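Outer membrane associated protein (Francisella tularensis subsp. tularensis, PDB 6U83) carries an OmpA-like domain, seen here with D-alanine bound and probably serving to anchor the outer membrane to peptidoglycan, and may act as a porin. Local coordinates at residues 21-29 against 166-174; 91-102 against 137-148. All coordinates share one frame; numbering follows the deposited sequence.

Overall arrangement
Contact 1 (21-29 with 166-174) is a surface contact between the two ends of the modelled chain. Contact 2 (91-102 with 137-148) is partly buried and closes a beta-alpha-beta unit. Their centres lie about 29 Å apart, on opposite sides of the centre of the chain. One sheet joins them, because strand 161-172 pairs with strand 94-98. Val166 of contact 1 packs on Val94 and Ile91 of contact 2. The chemistry differs with place. Contact 1 has two backbone bonds and a few exposed side chains. Contact 2 has a regular parallel ladder, aromatic packing at its end and part of the D-alanine pocket.

Contact 1: 21-29 against 166-174; sequences IDESKYVLP and VSAPLKEAN
Tyr26 and Glu172 are paired across the two segments as a non-hydrogen-bonded antiparallel pair, with CA atoms 4.3 Å apart. The close part of the contact is here. Two backbone bonds flank the pair. Ala173 N donates to Lys25 O at 2.7 Å, and Val27 N donates to Lys171 O at 2.9 Å. Ala173 CB also packs 3.2 Å from Lys25 O. Tyr26 CG is anti to the carbonyl carbon (chi1 -63°), which lays the ring along the Glu172 chain. Tyr26 CE1 meets Glu172 CG at 3.4 Å, and the ring and carboxylate planes are only 16° apart. Leu170 O sits at the ring edge, 3.3 Å from Tyr26 CD1. Leu170 CD2 lies 3.5 Å from Val27 O. Leu170 also touches Val56 of strand 55-63.

The solvent-exposed side is looser. The extended Lys25 chain leads away, and Val27 CG1 stays 4.1 Å from Lys171 CB. Upstream, Asp22 OD1 accepts from Ser24 N, an Asx turn, and also from Ser24 OG with its syn lone pair. The contact ties this N-terminal tail to the end of strand 161-172. Its cross-segment hydrogen bonds are all backbone to backbone, so the pairing probably depends little on side-chain charge.

Contact 2: 91-102 against 137-148; sequences ISSVTVKGYASQ and KIITKGFGYNDT. With DAL (D-alanine), chain D.
Ser92 O lies against the aliphatic chain of Lys137, 3.3 Å from its CB. Ser93 follows, with OG beside Ile139 CD1. Val94 begins the parallel ladder: its N donates to Lys137 O and its O accepts from Ile139 N. Val96 N donates to Ile139 O, and Val96 O accepts from Lys141 N. Val94 and Val96 point to the sheet face covered by helices 73-89 and 110-130, and Val96 CG2 meets Ile138 CG2 at 4.2 Å. Thr95 and Lys97 point to the other face with Ile139 and Lys141. Lys97 CG stands anti to the carbonyl carbon (chi1 -58°), and the chain runs past the edge of the Phe143 ring, with CB 3.5 Å from CE2.

Strands 94-98 and 138-142 are joined through helix 110-130. This beta-alpha-beta unit belongs to the OmpA-like fold, whose relatives bind peptidoglycan. Gly98 N donates to Lys141 O, and Gly98 O accepts from Phe143 N.

The Tyr99 and Phe143 rings lie nearly parallel, 9° apart, but offset, with centroids 5.0 Å apart and little shared area; Phe143 CD2 lies over one face of Tyr99. Asn146 O meets the Tyr99 edge in plane, 3.5 Å from CD1, and Arg161 makes a cation-pi contact with the ring. Ala100 N bonds to Gly144 O from above the carbonyl plane. Ser101 reaches D-alanine mainly through its backbone: Ser101 N donates to OXT of the ligand at 3.0 Å. Ser101 O lies very close to the ligand N, a doubtfully short contact. Ser101 OG, held by Gln160, makes a weak bond with the ligand N. Arg120, Asn113 and Asp67 also hold the ligand. Gln102 extends across the Tyr145 ring, with CG 3.7 Å from the centroid and the amide stacked at 6° to the ring plane.

Contact 1: 21-29 against 166-174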
loop_
_atom_site.group_PDB
_atom_site.type_symbol
_atom_site.label_atom_id
_atom_site.label_comp_id
_atom_site.label_asym_id
_atom_site.label_seq_id
_atom_site.Cartn_x
_atom_site.Cartn_y
_atom_site.Cartn_z
ATOM N N ILE A 21 28.215 4.141 25.817
ATOM C CA ILE A 21 29.355 3.748 25.002
ATOM C C ILE A 21 28.871 3.162 23.671
ATOM O O ILE A 21 29.674 2.644 22.891
ATOM C CB ILE A 21 30.260 2.745 25.753
ATOM C CG1 ILE A 21 30.188 2.981 27.261
ATOM C CG2 ILE A 21 31.701 2.868 25.285
ATOM C CD1 ILE A 21 30.821 1.877 28.080
ATOM N N ASP A 22 27.565 3.248 23.409
ATOM C CA ASP A 22 27.013 2.698 22.176
ATOM C C ASP A 22 27.318 3.609 20.996
ATOM O O ASP A 22 27.297 4.839 21.105
ATOM C CB ASP A 22 25.500 2.479 22.277
ATOM C CG ASP A 22 24.932 1.723 21.067
ATOM O OD1 ASP A 22 25.730 1.233 20.239
ATOM O OD2 ASP A 22 23.692 1.609 20.938
ATOM N N GLU A 23 27.569 2.985 19.854
ATOM C CA GLU A 23 28.042 3.665 18.666
ATOM C C GLU A 23 27.256 3.282 17.415
ATOM O O GLU A 23 27.355 3.991 16.407
ATOM C CB GLU A 23 29.544 3.364 18.484
ATOM C CG GLU A 23 30.193 3.729 17.165
ATOM C CD GLU A 23 31.283 2.740 16.786
ATOM O OE1 GLU A 23 31.948 2.197 17.702
ATOM O OE2 GLU A 23 31.460 2.487 15.574
ATOM N N SER A 24 26.437 2.226 17.467
ATOM C CA SER A 24 25.749 1.721 16.282
ATOM C C SER A 24 24.737 2.733 15.759
ATOM O O SER A 24 23.936 3.287 16.519
ATOM C CB SER A 24 25.058 0.386 16.591
ATOM O OG SER A 24 24.112 0.496 17.644
ATOM N N LYS A 25 24.778 2.966 14.452
ATOM C CA LYS A 25 23.884 3.902 13.784
ATOM C C LYS A 25 22.992 3.136 12.813
ATOM O O LYS A 25 23.487 2.396 11.957
ATOM C CB LYS A 25 24.681 5.001 13.065
ATOM C CG LYS A 25 25.974 4.525 12.403
ATOM C CD LYS A 25 27.013 5.646 12.314
ATOM C CE LYS A 25 28.293 5.178 11.623
ATOM N NZ LYS A 25 29.431 6.125 11.813
ATOM N N TYR A 26 21.682 3.309 12.956
ATOM C CA TYR A 26 20.696 2.638 12.122
ATOM C C TYR A 26 20.186 3.581 11.033
ATOM O O TYR A 26 20.110 4.797 11.222
ATOM C CB TYR A 26 19.531 2.122 12.976
ATOM C CG TYR A 26 19.941 1.079 13.994
ATOM C CD1 TYR A 26 19.935 -0.271 13.676
ATOM C CD2 TYR A 26 20.344 1.447 15.271
ATOM C CE1 TYR A 26 20.316 -1.235 14.608
ATOM C CE2 TYR A 26 20.727 0.492 16.210
ATOM C CZ TYR A 26 20.711 -0.851 15.874
ATOM O OH TYR A 26 21.093 -1.807 16.804
ATOM N N VAL A 27 19.831 3.003 9.887
ATOM C CA VAL A 27 19.450 3.750 8.695
ATOM C C VAL A 27 17.998 3.421 8.340
ATOM O O VAL A 27 17.562 2.268 8.448
ATOM C CB VAL A 27 20.419 3.438 7.528
ATOM C CG1 VAL A 27 20.363 1.967 7.140
ATOM C CG2 VAL A 27 20.145 4.324 6.321
ATOM N N LEU A 28 17.210 4.495 7.910
ATOM C CA LEU A 28 15.794 4.586 7.569
ATOM C C LEU A 28 15.533 4.149 6.128
ATOM O O LEU A 28 16.409 4.282 5.264
ATOM C CB LEU A 28 15.296 6.016 7.763
ATOM C CG LEU A 28 15.087 6.410 9.223
ATOM C CD1 LEU A 28 14.855 7.898 9.346
ATOM C CD2 LEU A 28 13.917 5.637 9.807
ATOM N N PRO A 29 14.335 3.622 5.848
ATOM C CA PRO A 29 14.039 3.126 4.494
ATOM C C PRO A 29 14.177 4.217 3.438
ATOM O O PRO A 29 13.696 5.341 3.608
ATOM C CB PRO A 29 12.595 2.616 4.605
ATOM C CG PRO A 29 12.093 3.056 5.938
ATOM C CD PRO A 29 13.284 3.256 6.812
ATOM N N VAL A 166 4.517 -3.917 5.616
ATOM C CA VAL A 166 5.530 -4.904 5.966
ATOM C C VAL A 166 6.406 -4.339 7.080
ATOM O O VAL A 166 6.522 -3.123 7.246
ATOM C CB VAL A 166 6.380 -5.300 4.740
ATOM C CG1 VAL A 166 5.529 -6.048 3.722
ATOM C CG2 VAL A 166 6.979 -4.074 4.101
ATOM N N SER A 167 7.022 -5.230 7.851
ATOM C CA SER A 167 7.866 -4.842 8.967
ATOM C C SER A 167 9.204 -5.553 8.878
ATOM O O SER A 167 9.319 -6.642 8.318
ATOM C CB SER A 167 7.218 -5.167 10.315
ATOM O OG SER A 167 5.984 -4.494 10.431
ATOM N N ALA A 168 10.208 -4.930 9.446
ATOM C CA ALA A 168 11.532 -5.521 9.450
ATOM C C ALA A 168 12.370 -4.778 10.473
ATOM O O ALA A 168 12.083 -3.614 10.774
ATOM C CB ALA A 168 12.172 -5.450 8.064
ATOM N N PRO A 169 13.384 -5.410 11.049
ATOM C CA PRO A 169 14.282 -4.682 11.946
ATOM C C PRO A 169 14.984 -3.544 11.210
ATOM O O PRO A 169 15.146 -3.568 9.987
ATOM C CB PRO A 169 15.269 -5.759 12.407
ATOM C CG PRO A 169 14.509 -7.060 12.250
ATOM C CD PRO A 169 13.659 -6.861 11.035
ATOM N N LEU A 170 15.386 -2.526 11.971
ATOM C CA LEU A 170 16.128 -1.420 11.383
ATOM C C LEU A 170 17.555 -1.852 11.090
ATOM O O LEU A 170 18.211 -2.477 11.928
ATOM C CB LEU A 170 16.119 -0.208 12.310
ATOM C CG LEU A 170 14.956 0.746 12.056
ATOM C CD1 LEU A 170 14.934 1.853 13.081
ATOM C CD2 LEU A 170 15.057 1.309 10.647
ATOM N N LYS A 171 18.027 -1.519 9.896
ATOM C CA LYS A 171 19.333 -1.966 9.434
ATOM C C LYS A 171 20.438 -1.068 9.981
ATOM O O LYS A 171 20.295 0.156 10.033
ATOM C CB LYS A 171 19.367 -1.973 7.902
ATOM C CG LYS A 171 18.222 -2.746 7.240
ATOM C CD LYS A 171 18.404 -4.253 7.376
ATOM C CE LYS A 171 17.144 -5.010 6.975
ATOM N NZ LYS A 171 17.343 -6.490 6.990
ATOM N N GLU A 172 21.546 -1.681 10.395
ATOM C CA GLU A 172 22.716 -0.922 10.820
ATOM C C GLU A 172 23.418 -0.324 9.606
ATOM O O GLU A 172 23.488 -0.946 8.544
ATOM C CB GLU A 172 23.673 -1.812 11.608
ATOM C CG GLU A 172 23.298 -1.973 13.079
ATOM C CD GLU A 172 24.051 -3.104 13.771
ATOM O OE1 GLU A 172 24.170 -4.195 13.175
ATOM O OE2 GLU A 172 24.525 -2.905 14.910
ATOM N N ALA A 173 23.941 0.891 9.770
ATOM C CA ALA A 173 24.447 1.650 8.631
ATOM C C ALA A 173 25.721 1.021 8.075
ATOM O O ALA A 173 26.616 0.625 8.830
ATOM C CB ALA A 173 24.700 3.101 9.035
ATOM N N ASN A 174 25.799 0.936 6.748
ATOM C CA ASN A 174 26.961 0.370 6.061
ATOM C C ASN A 174 27.007 0.821 4.596
ATOM O O ASN A 174 27.576 1.865 4.267
ATOM C CB ASN A 174 26.942 -1.163 6.143
ATOM C CG ASN A 174 25.764 -1.781 5.401
ATOM O OD1 ASN A 174 24.754 -1.123 5.148
ATOM N ND2 ASN A 174 25.887 -3.054 5.058
#

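Contact 2: 91-102 against 137-148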
loop_
_atom_site.group_PDB
_atom_site.type_symbol
_atom_site.label_atom_id
_atom_site.label_comp_id
_atom_site.label_asym_id
_atom_site.label_seq_id
_atom_site.Cartn_x
_atom_site.Cartn_y
_atom_site.Cartn_z
ATOM N N ILE A 91 12.568 -9.184 2.866
ATOM C CA ILE A 91 11.259 -9.537 3.401
ATOM C C ILE A 91 10.661 -10.680 2.594
ATOM O O ILE A 91 10.789 -10.745 1.362
ATOM C CB ILE A 91 10.346 -8.297 3.423
ATOM C CG1 ILE A 91 10.712 -7.408 4.621
ATOM C CG2 ILE A 91 8.867 -8.676 3.448
ATOM C CD1 ILE A 91 9.924 -6.127 4.702
ATOM N N SER A 92 9.997 -11.597 3.299
ATOM C CA SER A 92 9.538 -12.850 2.708
ATOM C C SER A 92 8.363 -12.638 1.758
ATOM O O SER A 92 8.435 -12.994 0.576
ATOM C CB SER A 92 9.168 -13.825 3.827
ATOM O OG SER A 92 8.583 -13.115 4.911
ATOM N N SER A 93 7.260 -12.084 2.265
ATOM C CA SER A 93 6.030 -11.984 1.491
ATOM C C SER A 93 5.276 -10.714 1.857
ATOM O O SER A 93 5.423 -10.183 2.962
ATOM C CB SER A 93 5.116 -13.199 1.720
ATOM O OG SER A 93 4.120 -12.911 2.688
ATOM N N VAL A 94 4.453 -10.244 0.918
ATOM C CA VAL A 94 3.659 -9.029 1.078
ATOM C C VAL A 94 2.235 -9.315 0.642
ATOM O O VAL A 94 2.011 -9.833 -0.456
ATOM C CB VAL A 94 4.211 -7.854 0.249
ATOM C CG1 VAL A 94 3.435 -6.593 0.572
ATOM C CG2 VAL A 94 5.671 -7.659 0.511
ATOM N N THR A 95 1.275 -8.928 1.466
ATOM C CA THR A 95 -0.129 -9.027 1.107
ATOM C C THR A 95 -0.601 -7.691 0.566
ATOM O O THR A 95 -0.498 -6.668 1.249
ATOM C CB THR A 95 -0.960 -9.441 2.312
ATOM O OG1 THR A 95 -0.517 -10.732 2.740
ATOM C CG2 THR A 95 -2.429 -9.505 1.930
ATOM N N VAL A 96 -1.127 -7.705 -0.654
ATOM C CA VAL A 96 -1.577 -6.508 -1.349
ATOM C C VAL A 96 -3.102 -6.519 -1.349
ATOM O O VAL A 96 -3.725 -7.382 -1.983
ATOM C CB VAL A 96 -1.014 -6.454 -2.772
ATOM C CG1 VAL A 96 -1.551 -5.256 -3.490
ATOM C CG2 VAL A 96 0.500 -6.411 -2.724
ATOM N N LYS A 97 -3.713 -5.558 -0.655
ATOM C CA LYS A 97 -5.158 -5.523 -0.440
ATOM C C LYS A 97 -5.781 -4.387 -1.245
ATOM O O LYS A 97 -5.386 -3.228 -1.095
ATOM C CB LYS A 97 -5.474 -5.350 1.043
ATOM C CG LYS A 97 -4.883 -6.433 1.919
ATOM C CD LYS A 97 -5.090 -6.085 3.369
ATOM C CE LYS A 97 -4.664 -7.228 4.257
ATOM N NZ LYS A 97 -4.875 -6.913 5.702
ATOM N N GLY A 98 -6.779 -4.716 -2.056
ATOM C CA GLY A 98 -7.474 -3.752 -2.880
ATOM C C GLY A 98 -8.840 -3.394 -2.315
ATOM O O GLY A 98 -9.525 -4.233 -1.746
ATOM N N TYR A 99 -9.242 -2.140 -2.502
ATOM C CA TYR A 99 -10.513 -1.671 -1.971
ATOM C C TYR A 99 -11.226 -0.823 -3.017
ATOM O O TYR A 99 -10.643 -0.407 -4.032
ATOM C CB TYR A 99 -10.322 -0.860 -0.681
ATOM C CG TYR A 99 -9.679 -1.630 0.440
ATOM C CD1 TYR A 99 -10.455 -2.210 1.437
ATOM C CD2 TYR A 99 -8.290 -1.791 0.504
ATOM C CE1 TYR A 99 -9.870 -2.931 2.472
ATOM C CE2 TYR A 99 -7.689 -2.519 1.550
ATOM C CZ TYR A 99 -8.493 -3.082 2.522
ATOM O OH TYR A 99 -7.944 -3.797 3.557
ATOM N N ALA A 100 -12.500 -0.551 -2.740
ATOM C CA ALA A 100 -13.316 0.275 -3.613
ATOM C C ALA A 100 -14.159 1.221 -2.764
ATOM O O ALA A 100 -14.309 1.046 -1.552
ATOM C CB ALA A 100 -14.191 -0.596 -4.545
ATOM N N SER A 101 -14.681 2.255 -3.406
ATOM C CA SER A 101 -15.685 3.075 -2.751
ATOM C C SER A 101 -17.065 2.509 -3.061
ATOM O O SER A 101 -17.271 1.830 -4.068
ATOM C CB SER A 101 -15.588 4.527 -3.222
ATOM O OG SER A 101 -15.828 4.628 -4.620
ATOM N N GLN A 102 -18.017 2.772 -2.182
ATOM C CA GLN A 102 -19.402 2.394 -2.456
ATOM C C GLN A 102 -20.084 3.609 -3.058
ATOM O O GLN A 102 -20.432 4.552 -2.346
ATOM C CB GLN A 102 -20.137 1.925 -1.209
ATOM C CG GLN A 102 -21.571 1.557 -1.546
ATOM C CD GLN A 102 -22.377 1.124 -0.346
ATOM O OE1 GLN A 102 -21.947 1.286 0.791
ATOM N NE2 GLN A 102 -23.561 0.572 -0.594
ATOM N N LYS A 137 6.524 -14.058 -3.852
ATOM C CA LYS A 137 6.506 -13.259 -2.640
ATOM C C LYS A 137 5.259 -12.392 -2.515
ATOM O O LYS A 137 5.227 -11.540 -1.621
ATOM C CB LYS A 137 7.751 -12.366 -2.577
ATOM C CG LYS A 137 9.070 -13.119 -2.654
ATOM C CD LYS A 137 10.248 -12.204 -2.344
ATOM C CE LYS A 137 11.569 -12.907 -2.622
ATOM N NZ LYS A 137 11.592 -14.322 -2.108
ATOM N N ILE A 138 4.239 -12.566 -3.362
ATOM C CA ILE A 138 3.154 -11.590 -3.453
ATOM C C ILE A 138 1.808 -12.287 -3.363
ATOM O O ILE A 138 1.531 -13.219 -4.124
ATOM C CB ILE A 138 3.227 -10.753 -4.744
ATOM C CG1 ILE A 138 4.539 -9.976 -4.809
ATOM C CG2 ILE A 138 2.080 -9.764 -4.790
ATOM C CD1 ILE A 138 4.753 -9.291 -6.134
ATOM N N ILE A 139 0.966 -11.810 -2.450
ATOM C CA ILE A 139 -0.385 -12.315 -2.249
ATOM C C ILE A 139 -1.349 -11.155 -2.419
ATOM O O ILE A 139 -1.149 -10.089 -1.823
ATOM C CB ILE A 139 -0.558 -12.941 -0.856
ATOM C CG1 ILE A 139 0.470 -14.050 -0.632
ATOM C CG2 ILE A 139 -1.983 -13.439 -0.688
ATOM C CD1 ILE A 139 1.680 -13.607 0.168
ATOM N N THR A 140 -2.406 -11.369 -3.203
ATOM C CA THR A 140 -3.389 -10.334 -3.480
ATOM C C THR A 140 -4.753 -10.737 -2.933
ATOM O O THR A 140 -5.151 -11.907 -3.003
ATOM C CB THR A 140 -3.476 -10.037 -4.983
ATOM O OG1 THR A 140 -4.001 -11.167 -5.686
ATOM C CG2 THR A 140 -2.099 -9.720 -5.537
ATOM N N LYS A 141 -5.444 -9.745 -2.368
ATOM C CA LYS A 141 -6.781 -9.845 -1.805
ATOM C C LYS A 141 -7.582 -8.627 -2.234
ATOM O O LYS A 141 -7.067 -7.504 -2.226
ATOM C CB LYS A 141 -6.754 -9.876 -0.279
ATOM C CG LYS A 141 -6.347 -11.178 0.384
ATOM C CD LYS A 141 -6.458 -11.008 1.901
ATOM C CE LYS A 141 -6.682 -12.330 2.646
ATOM N NZ LYS A 141 -6.912 -12.101 4.119
ATOM N N GLY A 142 -8.836 -8.848 -2.606
ATOM C CA GLY A 142 -9.788 -7.774 -2.857
ATOM C C GLY A 142 -10.818 -7.738 -1.748
ATOM O O GLY A 142 -11.141 -8.766 -1.160
ATOM N N PHE A 143 -11.320 -6.547 -1.440
ATOM C CA PHE A 143 -12.312 -6.411 -0.384
ATOM C C PHE A 143 -13.557 -5.669 -0.836
ATOM O O PHE A 143 -14.496 -5.524 -0.043
ATOM C CB PHE A 143 -11.707 -5.692 0.833
ATOM C CG PHE A 143 -10.673 -6.509 1.568
ATOM C CD1 PHE A 143 -11.046 -7.353 2.594
ATOM C CD2 PHE A 143 -9.331 -6.434 1.227
ATOM C CE1 PHE A 143 -10.106 -8.117 3.261
ATOM C CE2 PHE A 143 -8.385 -7.180 1.892
ATOM C CZ PHE A 143 -8.772 -8.027 2.908
ATOM N N GLY A 144 -13.594 -5.196 -2.078
ATOM C CA GLY A 144 -14.731 -4.409 -2.483
ATOM C C GLY A 144 -14.840 -3.155 -1.642
ATOM O O GLY A 144 -13.855 -2.643 -1.081
ATOM N N TYR A 145 -16.074 -2.672 -1.509
ATOM C CA TYR A 145 -16.325 -1.522 -0.657
ATOM C C TYR A 145 -16.600 -1.909 0.791
ATOM O O TYR A 145 -17.399 -1.249 1.468
ATOM C CB TYR A 145 -17.447 -0.661 -1.241
ATOM C CG TYR A 145 -18.796 -1.305 -1.535
ATOM C CD1 TYR A 145 -19.594 -1.809 -0.514
ATOM C CD2 TYR A 145 -19.311 -1.325 -2.835
ATOM C CE1 TYR A 145 -20.841 -2.348 -0.785
ATOM C CE2 TYR A 145 -20.564 -1.868 -3.112
ATOM C CZ TYR A 145 -21.320 -2.367 -2.081
ATOM O OH TYR A 145 -22.560 -2.896 -2.329
ATOM N N ASN A 146 -15.962 -2.963 1.289
ATOM C CA ASN A 146 -15.922 -3.204 2.721
ATOM C C ASN A 146 -14.632 -2.608 3.281
ATOM O O ASN A 146 -13.731 -2.218 2.536
ATOM C CB ASN A 146 -16.007 -4.696 3.034
ATOM C CG ASN A 146 -17.273 -5.348 2.479
ATOM O OD1 ASN A 146 -18.389 -5.059 2.926
ATOM N ND2 ASN A 146 -17.100 -6.246 1.511
ATOM N N ASP A 147 -14.544 -2.534 4.608
ATOM C CA ASP A 147 -13.386 -1.916 5.259
ATOM C C ASP A 147 -13.101 -0.529 4.684
ATOM O O ASP A 147 -11.947 -0.166 4.447
ATOM C CB ASP A 147 -12.132 -2.791 5.132
ATOM C CG ASP A 147 -12.247 -4.126 5.859
ATOM O OD1 ASP A 147 -13.281 -4.375 6.519
ATOM O OD2 ASP A 147 -11.291 -4.930 5.752
ATOM N N THR A 148 -14.153 0.243 4.408
ATOM C CA THR A 148 -13.899 1.607 3.974
ATOM C C THR A 148 -13.247 2.382 5.108
ATOM O O THR A 148 -13.368 2.031 6.283
ATOM C CB THR A 148 -15.181 2.317 3.523
ATOM O OG1 THR A 148 -16.072 2.483 4.633
ATOM C CG2 THR A 148 -15.860 1.544 2.413
HETATM N N DAL D . -16.839 2.295 -6.487
HETATM C CA DAL D . -16.025 2.982 -7.479
HETATM C CB DAL D . -16.468 2.594 -8.899
HETATM C C DAL D . -14.531 2.726 -7.293
HETATM O O DAL D . -13.749 3.135 -8.155
HETATM O OXT DAL D . -14.073 2.122 -6.304
#